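Local atomic coordinates of probable cobalt-precorrin-6B C(15)-methyltransferase (decarboxylating) (Methanothermobacter thermautotrophicus, PDB entry 1F38), a protein that probably methylates C-15 of cobalt-precorrin-6B with S-adenosyl-L-methionine and then decarboxylates C-12, giving cobalt-precorrin-7 on the anaerobic route to adenosylcobalamin. Residues V154-L159 with P178-Y183; R56-I61 with G81-L86. All blocks are in the same frame, centred on the assembly; numbering follows the deposited sequence.

Contact 1 (V154-L159 with P178-Y183); sequences VNITEL and PVALIY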
loop_
_atom_site.group_PDB
_atom_site.type_symbol
_atom_site.label_atom_id
_atom_site.label_comp_id
_atom_site.label_asym_id
_atom_site.label_seq_id
_atom_site.Cartn_x
_atom_site.Cartn_y
_atom_site.Cartn_z
ATOM N N VAL A 154 10.934 0.454 -21.055
ATOM C CA VAL A 154 10.957 0.408 -19.599
ATOM C C VAL A 154 9.611 0.155 -18.902
ATOM O O VAL A 154 8.572 0.561 -19.379
ATOM C CB VAL A 154 11.463 1.747 -19.063
ATOM C CG1 VAL A 154 11.952 1.580 -17.653
ATOM C CG2 VAL A 154 12.563 2.298 -19.927
ATOM N N ASN A 155 9.668 -0.488 -17.740
ATOM C CA ASN A 155 8.498 -0.780 -16.924
ATOM C C ASN A 155 8.851 -0.571 -15.479
ATOM O O ASN A 155 10.016 -0.627 -15.097
ATOM C CB ASN A 155 8.085 -2.237 -17.044
ATOM C CG ASN A 155 7.847 -2.638 -18.451
ATOM O OD1 ASN A 155 6.727 -2.458 -18.988
ATOM N ND2 ASN A 155 8.914 -3.147 -19.104
ATOM N N ILE A 156 7.834 -0.374 -14.661
ATOM C CA ILE A 156 8.060 -0.205 -13.238
ATOM C C ILE A 156 6.899 -0.792 -12.419
ATOM O O ILE A 156 5.719 -0.649 -12.765
ATOM C CB ILE A 156 8.268 1.275 -12.904
ATOM C CG1 ILE A 156 8.382 1.459 -11.390
ATOM C CG2 ILE A 156 7.138 2.118 -13.536
ATOM C CD1 ILE A 156 8.737 2.868 -10.945
ATOM N N THR A 157 7.250 -1.450 -11.328
ATOM C CA THR A 157 6.282 -2.053 -10.430
ATOM C C THR A 157 6.672 -1.686 -9.005
ATOM O O THR A 157 7.825 -1.829 -8.629
ATOM C CB THR A 157 6.345 -3.563 -10.548
ATOM O OG1 THR A 157 5.923 -3.947 -11.855
ATOM C CG2 THR A 157 5.498 -4.233 -9.516
ATOM N N GLU A 158 5.748 -1.143 -8.226
ATOM C CA GLU A 158 6.059 -0.830 -6.845
ATOM C C GLU A 158 5.389 -1.861 -5.980
ATOM O O GLU A 158 4.196 -2.172 -6.152
ATOM C CB GLU A 158 5.520 0.519 -6.426
ATOM C CG GLU A 158 6.284 1.679 -6.937
ATOM C CD GLU A 158 6.567 2.703 -5.850
ATOM O OE1 GLU A 158 6.600 2.318 -4.645
ATOM O OE2 GLU A 158 6.783 3.889 -6.227
ATOM N N LEU A 159 6.113 -2.266 -4.956
ATOM C CA LEU A 159 5.583 -3.246 -4.050
ATOM C C LEU A 159 5.446 -2.722 -2.663
ATOM O O LEU A 159 6.400 -2.193 -2.120
ATOM C CB LEU A 159 6.507 -4.455 -3.988
ATOM C CG LEU A 159 6.518 -5.344 -5.221
ATOM C CD1 LEU A 159 7.081 -6.665 -4.826
ATOM C CD2 LEU A 159 5.098 -5.535 -5.684
ATOM N N PRO A 178 8.149 0.867 0.798
ATOM C CA PRO A 178 7.894 0.601 -0.622
ATOM C C PRO A 178 9.164 0.405 -1.420
ATOM O O PRO A 178 10.134 1.119 -1.232
ATOM C CB PRO A 178 7.212 1.891 -1.089
ATOM C CG PRO A 178 6.663 2.504 0.183
ATOM C CD PRO A 178 7.740 2.224 1.170
ATOM N N VAL A 179 9.135 -0.524 -2.354
ATOM C CA VAL A 179 10.298 -0.784 -3.197
ATOM C C VAL A 179 9.811 -0.801 -4.644
ATOM O O VAL A 179 8.733 -1.356 -4.938
ATOM C CB VAL A 179 10.902 -2.157 -2.915
ATOM C CG1 VAL A 179 12.123 -2.360 -3.793
ATOM C CG2 VAL A 179 11.294 -2.259 -1.451
ATOM N N ALA A 180 10.542 -0.140 -5.535
ATOM C CA ALA A 180 10.137 -0.141 -6.918
ATOM C C ALA A 180 11.180 -0.913 -7.692
ATOM O O ALA A 180 12.351 -0.949 -7.292
ATOM C CB ALA A 180 10.035 1.254 -7.436
ATOM N N LEU A 181 10.738 -1.571 -8.761
ATOM C CA LEU A 181 11.609 -2.328 -9.624
ATOM C C LEU A 181 11.410 -1.712 -10.984
ATOM O O LEU A 181 10.273 -1.659 -11.445
ATOM C CB LEU A 181 11.165 -3.783 -9.661
ATOM C CG LEU A 181 11.320 -4.566 -8.367
ATOM C CD1 LEU A 181 11.078 -6.014 -8.677
ATOM C CD2 LEU A 181 12.732 -4.429 -7.794
ATOM N N ILE A 182 12.470 -1.138 -11.562
ATOM C CA ILE A 182 12.392 -0.558 -12.903
ATOM C C ILE A 182 13.098 -1.599 -13.738
ATOM O O ILE A 182 14.243 -1.896 -13.470
ATOM C CB ILE A 182 13.170 0.777 -13.021
ATOM C CG1 ILE A 182 12.524 1.871 -12.149
ATOM C CG2 ILE A 182 13.256 1.231 -14.497
ATOM C CD1 ILE A 182 12.771 1.754 -10.714
ATOM N N TYR A 183 12.425 -2.145 -14.747
ATOM C CA TYR A 183 13.027 -3.207 -15.579
ATOM C C TYR A 183 12.834 -3.088 -17.088
ATOM O O TYR A 183 11.772 -2.668 -17.561
ATOM C CB TYR A 183 12.497 -4.574 -15.144
ATOM C CG TYR A 183 10.996 -4.698 -15.236
ATOM C CD1 TYR A 183 10.401 -5.318 -16.317
ATOM C CD2 TYR A 183 10.180 -4.232 -14.221
ATOM C CE1 TYR A 183 9.025 -5.467 -16.386
ATOM C CE2 TYR A 183 8.827 -4.382 -14.261
ATOM C CZ TYR A 183 8.247 -4.996 -15.344
ATOM O OH TYR A 183 6.883 -5.134 -15.374
HETATM O O HOH W 1 5.383 -3.158 -14.454
#
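The phenol of Tyr183 folds back over Asn155, whose CB sits over one face of the ring, 3.5 Å from its centroid, in a CH-pi contact. Tyr183 CG stands between its own backbone N and carbonyl carbon (chi1 59°), a position that turns the ring across to the neighbouring strand. Asparagine suits this partly exposed end because its amide plane is turned only 22° from that of the ring while ND2 reaches Tyr183 O at 3.3 Å; the backbone N of Asn155 grips the same oxygen from the opposite face of the carbonyl. A water links Tyr183 OH (2.6 Å) with Thr157 OG1 (2.8 Å), and bonds weakly to Ile156 O. A leucine in place of Tyr183 would probably leave this water without one of its partners and uncover Asn155 CB.

The buried remainder is tighter. Helix 19-29 covers Leu159 and Leu181; on the other face, Ile156, Ala180 and Ile182 fill the layer between the sheet and helix 137-149. There Val154 CG1 meets Ile182 CG2 at 3.4 Å. Glu158 CG lies 3.8 Å from Ala180 CB, and its OE2 makes a salt bridge to Lys140. Paired N-H and C=O groups join Thr157 to Leu181 and Leu159 to Val179, in the regular register of an antiparallel beta hairpin, here at the edge of this chain's methyltransferase sheet, which a strand of the second subunit continues.

Contact 2 (R56-I61 with G81-L86); sequences RRVYAI and GDNVTL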
loop_
_atom_site.group_PDB
_atom_site.type_symbol
_atom_site.label_atom_id
_atom_site.label_comp_id
_atom_site.label_asym_id
_atom_site.label_seq_id
_atom_site.Cartn_x
_atom_site.Cartn_y
_atom_site.Cartn_z
ATOM N N ARG A 56 25.132 -19.559 -14.186
ATOM C CA ARG A 56 26.485 -20.037 -14.359
ATOM C C ARG A 56 27.447 -19.205 -13.537
ATOM O O ARG A 56 28.087 -19.708 -12.609
ATOM C CB ARG A 56 26.888 -20.020 -15.840
ATOM C CG ARG A 56 28.313 -20.492 -16.058
ATOM C CD ARG A 56 28.457 -21.265 -17.342
ATOM N NE ARG A 56 28.118 -20.454 -18.507
ATOM C CZ ARG A 56 28.796 -19.383 -18.911
ATOM N NH1 ARG A 56 29.867 -18.975 -18.248
ATOM N NH2 ARG A 56 28.389 -18.721 -19.990
ATOM N N ARG A 57 27.486 -17.912 -13.824
ATOM C CA ARG A 57 28.408 -17.035 -13.138
ATOM C C ARG A 57 27.760 -15.781 -12.597
ATOM O O ARG A 57 26.961 -15.161 -13.281
ATOM C CB ARG A 57 29.534 -16.630 -14.084
ATOM C CG ARG A 57 30.777 -16.281 -13.338
ATOM C CD ARG A 57 31.303 -17.522 -12.663
ATOM N NE ARG A 57 32.206 -17.203 -11.570
ATOM C CZ ARG A 57 33.450 -16.783 -11.731
ATOM N NH1 ARG A 57 33.960 -16.625 -12.935
ATOM N NH2 ARG A 57 34.196 -16.544 -10.680
ATOM N N VAL A 58 28.122 -15.412 -11.372
ATOM C CA VAL A 58 27.613 -14.204 -10.724
ATOM C C VAL A 58 28.782 -13.275 -10.348
ATOM O O VAL A 58 29.787 -13.730 -9.805
ATOM C CB VAL A 58 26.792 -14.538 -9.438
ATOM C CG1 VAL A 58 26.131 -13.275 -8.886
ATOM C CG2 VAL A 58 25.739 -15.579 -9.714
ATOM N N TYR A 59 28.689 -11.999 -10.705
ATOM C CA TYR A 59 29.722 -11.015 -10.359
ATOM C C TYR A 59 29.090 -10.046 -9.406
ATOM O O TYR A 59 28.269 -9.258 -9.840
ATOM C CB TYR A 59 30.194 -10.272 -11.593
ATOM C CG TYR A 59 30.977 -11.155 -12.538
ATOM C CD1 TYR A 59 30.325 -11.989 -13.440
ATOM C CD2 TYR A 59 32.383 -11.213 -12.483
ATOM C CE1 TYR A 59 31.061 -12.850 -14.273
ATOM C CE2 TYR A 59 33.125 -12.068 -13.305
ATOM C CZ TYR A 59 32.463 -12.885 -14.184
ATOM O OH TYR A 59 33.209 -13.728 -14.973
ATOM N N ALA A 60 29.475 -10.081 -8.129
ATOM C CA ALA A 60 28.901 -9.232 -7.075
ATOM C C ALA A 60 29.751 -7.993 -6.737
ATOM O O ALA A 60 30.932 -8.128 -6.405
ATOM C CB ALA A 60 28.671 -10.064 -5.850
ATOM N N ILE A 61 29.132 -6.811 -6.698
ATOM C CA ILE A 61 29.873 -5.573 -6.443
ATOM C C ILE A 61 29.330 -4.701 -5.309
ATOM O O ILE A 61 28.122 -4.682 -5.079
ATOM C CB ILE A 61 29.821 -4.686 -7.674
ATOM C CG1 ILE A 61 30.336 -5.442 -8.859
ATOM C CG2 ILE A 61 30.653 -3.443 -7.503
ATOM C CD1 ILE A 61 30.215 -4.685 -10.113
ATOM N N GLY A 81 28.588 -19.842 -3.531
ATOM C CA GLY A 81 29.690 -18.910 -3.671
ATOM C C GLY A 81 30.869 -19.280 -4.535
ATOM O O GLY A 81 31.750 -18.466 -4.744
ATOM N N ASP A 82 30.872 -20.489 -5.082
ATOM C CA ASP A 82 31.970 -20.981 -5.926
ATOM C C ASP A 82 31.967 -20.292 -7.271
ATOM O O ASP A 82 33.021 -20.072 -7.861
ATOM C CB ASP A 82 31.807 -22.472 -6.134
ATOM C CG ASP A 82 31.248 -23.147 -4.924
ATOM O OD1 ASP A 82 32.046 -23.462 -4.008
ATOM O OD2 ASP A 82 30.007 -23.314 -4.877
ATOM N N ASN A 83 30.762 -20.087 -7.796
ATOM C CA ASN A 83 30.499 -19.407 -9.075
ATOM C C ASN A 83 30.360 -17.909 -8.863
ATOM O O ASN A 83 29.889 -17.214 -9.750
ATOM C CB ASN A 83 29.175 -19.900 -9.662
ATOM C CG ASN A 83 28.000 -19.718 -8.691
ATOM O OD1 ASN A 83 28.172 -19.746 -7.467
ATOM N ND2 ASN A 83 26.810 -19.551 -9.228
ATOM N N VAL A 84 30.703 -17.413 -7.679
ATOM C CA VAL A 84 30.582 -16.001 -7.383
ATOM C C VAL A 84 31.910 -15.250 -7.280
ATOM O O VAL A 84 32.791 -15.653 -6.519
ATOM C CB VAL A 84 29.764 -15.810 -6.091
ATOM C CG1 VAL A 84 29.589 -14.358 -5.772
ATOM C CG2 VAL A 84 28.426 -16.498 -6.196
ATOM N N THR A 85 32.082 -14.200 -8.082
ATOM C CA THR A 85 33.274 -13.355 -8.041
ATOM C C THR A 85 32.950 -12.119 -7.200
ATOM O O THR A 85 32.189 -11.277 -7.665
ATOM C CB THR A 85 33.635 -12.827 -9.433
ATOM O OG1 THR A 85 33.998 -13.909 -10.290
ATOM C CG2 THR A 85 34.776 -11.875 -9.375
ATOM N N LEU A 86 33.542 -11.946 -6.016
ATOM C CA LEU A 86 33.241 -10.760 -5.223
ATOM C C LEU A 86 34.169 -9.640 -5.639
ATOM O O LEU A 86 35.353 -9.867 -5.824
ATOM C CB LEU A 86 33.377 -11.035 -3.736
ATOM C CG LEU A 86 32.474 -12.094 -3.110
ATOM C CD1 LEU A 86 32.678 -12.155 -1.623
ATOM C CD2 LEU A 86 31.053 -11.772 -3.368
#
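Arg57 doubles back across the neighbouring strand and lays one face of its guanidinium over Thr85 OG1. Its CG is anti to the backbone N (chi1 -154°), and a bend at chi2 of 66° returns the long chain to the strand that its CB points away from. NE then makes a weak bond, 2.9 Å long, to Asn83 O, which lies near the guanidinium plane. The same oxygen accepts a much straighter bond from Val58 N at 3.0 Å, with 173° at the hydrogen. Thr85 is small enough to fit beneath the arginine and beside the Tyr59 ring, whose CD2 comes 3.7 Å from Thr85 CB.

On the face of Val58, Ala60, Val84 and Leu86 the side chains are apolar. Val58 CB meets Val84 CG2 at 4.1 Å, and the methyl of Ala60, which leaves room for Cys42, touches Leu86 CD2 at 3.8 Å. Helices 46-52 and 65-77 cover this side. Asn83 is the third residue of the type I turn from Gly81 to Val84: its CB lies against Arg56 O, and its ND2 is bound by Ala52 O. Thr85 N to Val58 O and Ala60 N to Thr85 O continue the bonding between parallel strands, the pairing expected of a beta-alpha-beta unit in a Rossmann-like methyltransferase.

Overall arrangement
Contacts 1 and 2 belong to one mixed seven-stranded sheet and lie on opposite sides of the chain's centre, their centres 25 Å apart and their nearest atoms about 16 Å. Contact 2 pairs edge strand 84-88 with 57-62 in the parallel part, whereas contact 1 is the antiparallel hairpin at the far edge, where a strand of the second subunit extends the sheet through 157-159. Both come near Cys42, Asp62 and Thr17, all S-adenosyl-L-methionine-binding residues: the side chain of Ala60 in contact 2 is about 4 Å from that of Cys42 and about 7 Å from that of Asp62, while in contact 1 the side chain of Val179 is about 5 Å from that of Thr17.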